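Local structure of acetylxylan esterase A (Aspergillus awamori, 5X6S) at residues I95-M98 against V99-T102; F150-N153 against T154-D158; V169-T172 against P173-A177. The protein removes acetyl side groups from the backbone of acetylated xylans as a secreted serine esterase, helping to break down plant hemicellulose. One frame throughout, in Å; residues are numbered along the deposited sequence.

Interaction 1 (I95-M98 against V99-T102)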
loop_
_atom_site.group_PDB
_atom_site.type_symbol
_atom_site.label_atom_id
_atom_site.label_comp_id
_atom_site.label_asym_id
_atom_site.label_seq_id
_atom_site.Cartn_x
_atom_site.Cartn_y
_atom_site.Cartn_z
ATOM N N ILE A 95 7.752 -12.959 6.228
ATOM C CA ILE A 95 8.468 -11.793 5.743
ATOM C C ILE A 95 7.539 -10.573 5.705
ATOM O O ILE A 95 7.923 -9.452 6.104
ATOM C CB ILE A 95 9.110 -12.061 4.351
ATOM C CG1 ILE A 95 10.210 -13.145 4.485
ATOM C CG2 ILE A 95 9.709 -10.779 3.784
ATOM C CD1 ILE A 95 10.804 -13.546 3.138
ATOM N N ALA A 96 6.310 -10.779 5.259
ATOM C CA ALA A 96 5.295 -9.728 5.249
ATOM C C ALA A 96 5.123 -9.106 6.644
ATOM O O ALA A 96 5.093 -7.865 6.784
ATOM C CB ALA A 96 3.991 -10.273 4.771
ATOM N N ASN A 97 5.015 -9.950 7.665
ATOM C CA ASN A 97 4.868 -9.511 9.036
ATOM C C ASN A 97 6.074 -8.751 9.588
ATOM O O ASN A 97 5.942 -7.819 10.422
ATOM C CB ASN A 97 4.438 -10.696 9.911
ATOM C CG ASN A 97 3.061 -11.210 9.573
ATOM O OD1 ASN A 97 2.259 -10.498 8.970
ATOM N ND2 ASN A 97 2.780 -12.469 9.913
ATOM N N MET A 98 7.273 -9.099 9.136
ATOM C CA MET A 98 8.472 -8.343 9.487
ATOM C C MET A 98 8.352 -6.905 8.980
ATOM O O MET A 98 8.741 -5.934 9.671
ATOM C CB MET A 98 9.698 -8.961 8.835
ATOM C CG MET A 98 10.033 -10.324 9.311
ATOM S SD MET A 98 11.427 -11.061 8.447
ATOM C CE MET A 98 11.153 -12.788 8.710
ATOM N N VAL A 99 7.848 -6.767 7.759
ATOM C CA VAL A 99 7.605 -5.472 7.177
ATOM C C VAL A 99 6.665 -4.631 8.022
ATOM O O VAL A 99 6.980 -3.484 8.387
ATOM C CB VAL A 99 7.167 -5.582 5.689
ATOM C CG1 VAL A 99 6.577 -4.257 5.179
ATOM C CG2 VAL A 99 8.334 -6.004 4.863
ATOM N N THR A 100 5.485 -5.180 8.323
ATOM C CA THR A 100 4.475 -4.384 8.979
ATOM C C THR A 100 4.895 -4.024 10.395
ATOM O O THR A 100 4.595 -2.912 10.854
ATOM C CB THR A 100 3.103 -5.072 8.957
ATOM O OG1 THR A 100 3.180 -6.284 9.722
ATOM C CG2 THR A 100 2.635 -5.330 7.477
ATOM N N TRP A 101 5.616 -4.928 11.062
ATOM C CA TRP A 101 6.151 -4.686 12.416
ATOM C C TRP A 101 7.113 -3.495 12.373
ATOM O O TRP A 101 7.042 -2.608 13.230
ATOM C CB TRP A 101 6.891 -5.902 12.966
ATOM C CG TRP A 101 7.404 -5.737 14.368
ATOM C CD1 TRP A 101 6.721 -5.963 15.553
ATOM C CD2 TRP A 101 8.672 -5.222 14.737
ATOM N NE1 TRP A 101 7.514 -5.661 16.616
ATOM C CE2 TRP A 101 8.723 -5.211 16.155
ATOM C CE3 TRP A 101 9.782 -4.784 14.015
ATOM C CZ2 TRP A 101 9.845 -4.773 16.850
ATOM C CZ3 TRP A 101 10.887 -4.377 14.696
ATOM C CH2 TRP A 101 10.905 -4.348 16.110
ATOM N N THR A 102 7.981 -3.475 11.363
ATOM C CA THR A 102 9.005 -2.455 11.237
ATOM C C THR A 102 8.360 -1.089 10.893
ATOM O O THR A 102 8.775 -0.036 11.453
ATOM C CB THR A 102 10.034 -2.841 10.151
ATOM O OG1 THR A 102 10.633 -4.104 10.496
ATOM C CG2 THR A 102 11.129 -1.771 9.981
HETATM O O HOH W 1 3.589 -7.343 12.175
HETATM O O HOH W 2 0.906 -7.701 9.825
#

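Interaction 2 (F150-N153 against T154-D158). With NAG (2-acetamido-2-deoxy-beta-D-glucopyranose), chain C.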
loop_
_atom_site.group_PDB
_atom_site.type_symbol
_atom_site.label_atom_id
_atom_site.label_comp_id
_atom_site.label_asym_id
_atom_site.label_seq_id
_atom_site.Cartn_x
_atom_site.Cartn_y
_atom_site.Cartn_z
ATOM N N PHE A 150 8.931 -22.563 -8.863
ATOM C CA PHE A 150 9.354 -23.610 -7.940
ATOM C C PHE A 150 8.193 -24.303 -7.263
ATOM O O PHE A 150 8.401 -25.111 -6.346
ATOM C CB PHE A 150 10.368 -23.113 -6.881
ATOM C CG PHE A 150 11.807 -23.447 -7.191
ATOM C CD1 PHE A 150 12.305 -23.375 -8.507
ATOM C CD2 PHE A 150 12.686 -23.803 -6.166
ATOM C CE1 PHE A 150 13.640 -23.647 -8.777
ATOM C CE2 PHE A 150 14.034 -24.058 -6.427
ATOM C CZ PHE A 150 14.508 -23.990 -7.754
ATOM N N TYR A 151 6.992 -24.005 -7.717
ATOM C CA TYR A 151 5.798 -24.799 -7.325
ATOM C C TYR A 151 6.151 -26.275 -7.148
ATOM O O TYR A 151 6.831 -26.889 -7.993
ATOM C CB TYR A 151 4.712 -24.634 -8.387
ATOM C CG TYR A 151 3.525 -25.550 -8.242
ATOM C CD1 TYR A 151 2.472 -25.243 -7.367
ATOM C CD2 TYR A 151 3.437 -26.733 -9.011
ATOM C CE1 TYR A 151 1.358 -26.072 -7.268
ATOM C CE2 TYR A 151 2.354 -27.579 -8.909
ATOM C CZ TYR A 151 1.320 -27.263 -8.063
ATOM O OH TYR A 151 0.269 -28.131 -8.000
ATOM N N SER A 152 5.709 -26.849 -6.035
ATOM C CA SER A 152 5.817 -28.287 -5.804
ATOM C C SER A 152 4.461 -28.949 -6.049
ATOM O O SER A 152 3.459 -28.622 -5.385
ATOM C CB SER A 152 6.280 -28.624 -4.398
ATOM O OG SER A 152 5.976 -29.962 -4.107
ATOM N N ASN A 153 4.438 -29.888 -7.007
ATOM C CA ASN A 153 3.225 -30.652 -7.282
ATOM C C ASN A 153 2.796 -31.613 -6.180
ATOM O O ASN A 153 1.742 -32.203 -6.307
ATOM C CB ASN A 153 3.250 -31.346 -8.675
ATOM C CG ASN A 153 4.255 -32.489 -8.779
ATOM O OD1 ASN A 153 4.715 -33.066 -7.801
ATOM N ND2 ASN A 153 4.599 -32.817 -10.009
ATOM N N THR A 154 3.580 -31.761 -5.117
ATOM C CA THR A 154 3.149 -32.501 -3.923
ATOM C C THR A 154 3.063 -31.613 -2.670
ATOM O O THR A 154 3.002 -32.128 -1.544
ATOM C CB THR A 154 4.112 -33.677 -3.591
ATOM O OG1 THR A 154 5.455 -33.193 -3.545
ATOM C CG2 THR A 154 4.038 -34.783 -4.638
ATOM N N ASN A 155 3.101 -30.285 -2.869
ATOM C CA ASN A 155 3.028 -29.336 -1.751
ATOM C C ASN A 155 4.217 -29.462 -0.786
ATOM O O ASN A 155 4.062 -29.336 0.417
ATOM C CB ASN A 155 1.658 -29.535 -1.053
ATOM C CG ASN A 155 1.207 -28.345 -0.229
ATOM O OD1 ASN A 155 1.826 -27.302 -0.231
ATOM N ND2 ASN A 155 0.073 -28.504 0.450
ATOM N N GLN A 156 5.419 -29.724 -1.311
ATOM C CA GLN A 156 6.612 -29.813 -0.486
ATOM C C GLN A 156 7.034 -28.398 -0.050
ATOM O O GLN A 156 6.876 -27.429 -0.817
ATOM C CB GLN A 156 7.796 -30.496 -1.203
ATOM C CG GLN A 156 7.617 -32.010 -1.501
ATOM C CD GLN A 156 7.205 -32.846 -0.265
ATOM O OE1 GLN A 156 6.042 -33.277 -0.142
ATOM N NE2 GLN A 156 8.150 -33.075 0.643
ATOM N N VAL A 157 7.524 -28.303 1.177
ATOM C CA VAL A 157 8.050 -27.061 1.712
ATOM C C VAL A 157 9.543 -26.980 1.364
ATOM O O VAL A 157 10.318 -27.903 1.638
ATOM C CB VAL A 157 7.848 -27.038 3.240
ATOM C CG1 VAL A 157 8.681 -25.948 3.891
ATOM C CG2 VAL A 157 6.363 -26.957 3.592
ATOM N N ASP A 158 9.963 -25.890 0.742
ATOM C CA ASP A 158 11.388 -25.703 0.448
ATOM C C ASP A 158 11.901 -26.814 -0.498
ATOM O O ASP A 158 13.025 -27.283 -0.344
ATOM C CB ASP A 158 12.204 -25.670 1.745
ATOM C CG ASP A 158 13.680 -25.335 1.531
ATOM O OD1 ASP A 158 14.032 -24.647 0.546
ATOM O OD2 ASP A 158 14.484 -25.753 2.400
HETATM C C1 NAG C . 8.061 -27.841 -11.142
HETATM C C2 NAG C . 6.856 -28.728 -10.800
HETATM C C3 NAG C . 5.799 -28.714 -11.906
HETATM C C4 NAG C . 5.400 -27.290 -12.286
HETATM C C5 NAG C . 6.659 -26.435 -12.525
HETATM C C6 NAG C . 6.299 -24.975 -12.695
HETATM C C7 NAG C . 7.276 -30.765 -9.500
HETATM C C8 NAG C . 7.889 -32.129 -9.492
HETATM N N2 NAG C . 7.345 -30.077 -10.617
HETATM O O3 NAG C . 4.693 -29.474 -11.458
HETATM O O4 NAG C . 4.621 -27.185 -13.465
HETATM O O5 NAG C . 7.647 -26.531 -11.504
HETATM O O6 NAG C . 7.502 -24.266 -12.954
HETATM O O7 NAG C . 6.757 -30.333 -8.462
HETATM O O HOH W 3 6.804 -33.607 -6.063
#

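Interaction 3 (V169-T172 against P173-A177). With NAG (2-acetamido-2-deoxy-beta-D-glucopyranose), chain B; NAG (2-acetamido-2-deoxy-beta-D-glucopyranose), chain C.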
loop_
_atom_site.group_PDB
_atom_site.type_symbol
_atom_site.label_atom_id
_atom_site.label_comp_id
_atom_site.label_asym_id
_atom_site.label_seq_id
_atom_site.Cartn_x
_atom_site.Cartn_y
_atom_site.Cartn_z
ATOM N N VAL A 169 10.979 -25.117 -17.997
ATOM C CA VAL A 169 9.602 -24.668 -17.882
ATOM C C VAL A 169 9.399 -23.379 -18.696
ATOM O O VAL A 169 9.841 -22.269 -18.312
ATOM C CB VAL A 169 9.147 -24.486 -16.390
ATOM C CG1 VAL A 169 7.669 -24.109 -16.312
ATOM C CG2 VAL A 169 9.458 -25.716 -15.533
ATOM N N ILE A 170 8.724 -23.527 -19.836
ATOM C CA ILE A 170 8.527 -22.422 -20.769
ATOM C C ILE A 170 7.046 -22.309 -21.065
ATOM O O ILE A 170 6.393 -23.295 -21.506
ATOM C CB ILE A 170 9.337 -22.609 -22.101
ATOM C CG1 ILE A 170 10.829 -22.747 -21.803
ATOM C CG2 ILE A 170 9.131 -21.420 -23.036
ATOM C CD1 ILE A 170 11.618 -23.586 -22.802
ATOM N N THR A 171 6.487 -21.126 -20.824
ATOM C CA THR A 171 5.080 -20.904 -21.121
ATOM C C THR A 171 4.856 -19.438 -21.495
ATOM O O THR A 171 5.807 -18.716 -21.704
ATOM C CB THR A 171 4.175 -21.458 -19.998
ATOM O OG1 THR A 171 2.804 -21.541 -20.455
ATOM C CG2 THR A 171 4.270 -20.560 -18.708
ATOM N N THR A 172 3.596 -19.013 -21.571
ATOM C CA THR A 172 3.234 -17.704 -22.068
ATOM C C THR A 172 3.157 -16.665 -20.955
ATOM O O THR A 172 2.989 -17.051 -19.801
ATOM C CB THR A 172 1.847 -17.739 -22.710
ATOM O OG1 THR A 172 0.935 -18.278 -21.754
ATOM C CG2 THR A 172 1.873 -18.619 -24.034
ATOM N N PRO A 173 3.274 -15.374 -21.308
ATOM C CA PRO A 173 2.951 -14.267 -20.402
ATOM C C PRO A 173 1.602 -14.474 -19.748
ATOM O O PRO A 173 1.453 -14.239 -18.556
ATOM C CB PRO A 173 2.923 -13.036 -21.313
ATOM C CG PRO A 173 3.697 -13.419 -22.559
ATOM C CD PRO A 173 3.906 -14.900 -22.575
ATOM N N GLU A 174 0.636 -14.986 -20.519
ATOM C CA GLU A 174 -0.725 -15.176 -19.998
ATOM C C GLU A 174 -0.788 -16.195 -18.878
ATOM O O GLU A 174 -1.409 -15.964 -17.840
ATOM C CB GLU A 174 -1.703 -15.520 -21.123
ATOM C CG GLU A 174 -1.991 -14.294 -22.006
ATOM C CD GLU A 174 -0.839 -13.889 -22.989
ATOM O OE1 GLU A 174 0.084 -14.723 -23.301
ATOM O OE2 GLU A 174 -0.889 -12.720 -23.468
ATOM N N HIS A 175 -0.112 -17.299 -19.097
ATOM C CA HIS A 175 -0.092 -18.404 -18.189
ATOM C C HIS A 175 0.735 -18.071 -16.903
ATOM O O HIS A 175 0.258 -18.319 -15.770
ATOM C CB HIS A 175 0.434 -19.651 -18.902
ATOM C CG HIS A 175 0.372 -20.893 -18.080
ATOM N ND1 HIS A 175 1.076 -22.023 -18.407
ATOM C CD2 HIS A 175 -0.291 -21.181 -16.937
ATOM C CE1 HIS A 175 0.848 -22.965 -17.515
ATOM N NE2 HIS A 175 0.022 -22.477 -16.608
ATOM N N TRP A 176 1.924 -17.501 -17.069
ATOM C CA TRP A 176 2.659 -17.019 -15.892
ATOM C C TRP A 176 1.887 -15.955 -15.114
ATOM O O TRP A 176 1.929 -15.952 -13.877
ATOM C CB TRP A 176 4.034 -16.461 -16.231
ATOM C CG TRP A 176 5.071 -17.455 -16.521
ATOM C CD1 TRP A 176 5.806 -17.542 -17.672
ATOM C CD2 TRP A 176 5.558 -18.501 -15.656
ATOM N NE1 TRP A 176 6.685 -18.595 -17.575
ATOM C CE2 TRP A 176 6.577 -19.183 -16.355
ATOM C CE3 TRP A 176 5.247 -18.912 -14.351
ATOM C CZ2 TRP A 176 7.266 -20.271 -15.818
ATOM C CZ3 TRP A 176 5.922 -19.992 -13.817
ATOM C CH2 TRP A 176 6.912 -20.667 -14.550
ATOM N N ALA A 177 1.206 -15.043 -15.818
ATOM C CA ALA A 177 0.441 -13.990 -15.171
ATOM C C ALA A 177 -0.701 -14.628 -14.357
ATOM O O ALA A 177 -0.946 -14.215 -13.219
ATOM C CB ALA A 177 -0.103 -13.006 -16.167
HETATM C C1 NAG B . 3.208 -27.110 -13.337
HETATM C C2 NAG B . 2.620 -26.489 -14.610
HETATM C C3 NAG B . 1.101 -26.571 -14.640
HETATM C C4 NAG B . 0.652 -27.991 -14.427
HETATM C C5 NAG B . 1.287 -28.552 -13.162
HETATM C C6 NAG B . 0.968 -30.007 -13.055
HETATM C C7 NAG B . 3.727 -24.652 -15.689
HETATM C C8 NAG B . 4.074 -23.197 -15.673
HETATM N N2 NAG B . 2.952 -25.096 -14.742
HETATM O O3 NAG B . 0.648 -26.183 -15.920
HETATM O O4 NAG B . -0.775 -28.019 -14.403
HETATM O O5 NAG B . 2.706 -28.434 -13.161
HETATM O O6 NAG B . 1.327 -30.341 -11.739
HETATM O O7 NAG B . 4.181 -25.383 -16.531
HETATM C C1 NAG C . 8.061 -27.841 -11.142
HETATM C C2 NAG C . 6.856 -28.728 -10.800
HETATM C C3 NAG C . 5.799 -28.714 -11.906
HETATM C C4 NAG C . 5.400 -27.290 -12.286
HETATM C C5 NAG C . 6.659 -26.435 -12.525
HETATM C C6 NAG C . 6.299 -24.975 -12.695
HETATM C C7 NAG C . 7.276 -30.765 -9.500
HETATM C C8 NAG C . 7.889 -32.129 -9.492
HETATM N N2 NAG C . 7.345 -30.077 -10.617
HETATM O O3 NAG C . 4.693 -29.474 -11.458
HETATM O O4 NAG C . 4.621 -27.185 -13.465
HETATM O O5 NAG C . 7.647 -26.531 -11.504
HETATM O O6 NAG C . 7.502 -24.266 -12.954
HETATM O O7 NAG C . 6.757 -30.333 -8.462
#

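Interaction 1 (I95-M98 against V99-T102)
Met98 O is gripped twice from one turn further along the helix, by both the backbone N and the side-chain hydroxyl of Thr102. The hydroxyl bond is the shorter, 2.8 Å from Thr102 OG1 to Met98 O, against 3.1 Å from Thr102 N to the same oxygen. The two donors arrive from opposite faces of the carbonyl plane, tilted out of it by 27° for OG1 and 30° for N. Thr102 can do this because its OG1 stands anti to its own carbonyl carbon (chi1 -59°), beside the backbone N and turned back along the helix.

The other three carbonyls follow the regular alpha-helical pattern of helix 91-106: Val99 N binds Ile95 O, Thr100 N binds Ala96 O, and Trp101 N binds Asn97 O at 3.0 Å. On the more exposed flank, water adds to the backbone bonding. Thr100 OG1 has one water at 2.7 Å that donates to Asn97 O, and a second at the same distance that donates to Asn97 OD1. Asn97 spends the other end of its amide, ND2, on Asp12 O.

The packing faces two ways. Val99 lays CG2 against Ile95 O (3.7 Å) and packs on Val35, while Met98, extended beyond CG, reaches Met19 and Pro67; the helix thereby rests on the central sheet of the alpha/beta-hydrolase fold. On the outer flank, Thr100 meets Ile103 of the second subunit and Trp101 meets Ser104 of that subunit.

Thr102 is buried against Ile33, Ile63 and Ile65, and its hydroxyl would probably be costly among them without a partner. By donating to a carbonyl that already serves the helix, it is satisfied within its own helix while the side chain packs against these strands.

Interaction 2 (F150-N153 against T154-D158)
The carboxamide of Asn153, next to Thr154, lies face-on over the acetamide of the first N-acetylglucosamine (chain C), with the two planes only about 20° from parallel. Asn153 CG sits 3.3 Å from the sugar O7, and ND2 comes as near as 3.4 Å to the acetyl methyl C8. At the carboxamide's oxygen end, OD1 takes a proton from a water that also contacts Thr154 OG1. The Tyr151 ring meets the same sugar differently, edge-on, with its CD2 3.9 Å from the sugar O3 in the ring plane. A nearly linear bond, 2.8 Å from Asn153 N to the sugar O7, pins the acetamide from the backbone side.

Behind these groups the chain makes a type I beta turn from Ser152 to Asn155, closed by Asn155 N on Ser152 O at 3.0 Å, the donor well above the carbonyl plane. An ST turn is superimposed on it. Ser152 OG, anti to its own N (chi1 162°), swings into the bend and accepts from Thr154 N at 3.2 Å and, straighter (169°), from Gln156 N at 2.9 Å.

Ser79 holds the bend from outside, through backbone bonding to Ser152 and its OG on Gln156 O, and Gln81 N donates to Asn155 OD1. Tyr151 O accepts from ND2 of Asn161, the probable attachment point of the glycan.

Interaction 3 (V169-T172 against P173-A177)
Thr171 and His175, one turn apart, share the shortest of three hydrogen bonds here: Thr171 OG1 lies 2.7 Å from His175 ND1, in the plane of the imidazole at its edge, and either atom could be the donor. Thr171 OG1 gets there because it is anti to the backbone N (chi1 -165°), which also turns the methyl CG2 to the tryptophan. The next hydroxyl has a different task. Thr172 OG1 accepts from His175 N at 3.0 Å, and Thr172 O accepts from Trp176 N at the same length, almost straight (175°) and nearly along the C=O axis.

Together these last two bonds start helix 173-182. Thr172 is its N-cap: its hydroxyl takes the His175 N-H, which at a helix start has no helical carbonyl four residues back to pair with, Thr171 O being bonded to Lys215 NZ instead. Pro173 follows at the first helical position, where a residue without an N-H costs no helical bond. Pro173 packs on Lys215 and Tyr225, seating the start of the helix near helix 208-221.

The aromatic and apolar contacts centre on Trp176. Thr171 CG2 makes a CH-pi contact over its five-membered ring, 3.5 Å from the centroid, and on the same face the acetyl methyl C8 of the second N-acetylglucosamine (chain B) sits 4.0 Å from Trp176 CH2. Val169 CG1 approaches the six-membered ring obliquely, 3.9 Å from CZ2. The indole N-H is spent on Glu212, which also accepts from Thr171 N and so fixes both partners of the CH-pi pair.

The glycan supplies the remaining contacts. Val169 CG1 touches O6 of the first N-acetylglucosamine (chain C) at 3.4 Å, and His175 CE1 has O3 of the second at 3.6 Å, at the imidazole edge.

The three contacts come in series along one alpha/beta-hydrolase domain. Interaction 1 lies on helix 91-106, which packs on the central sheet; interactions 2 and 3 follow strand 138-142, the first in the loop before helix 162-165 and the second where helix 173-182 begins. The centres of interactions 1 and 3 are about 30 Å apart, on opposite sides of the chain's centre, and those of 1 and 2 about 24 Å. Interactions 2 and 3 are closer, about 18 Å between centres and about 6 Å between nearest atoms. The first sugar of the glycan touches both, hydrogen-bonded to the 150-153 loop and in packing contact with the approach to helix 173-182.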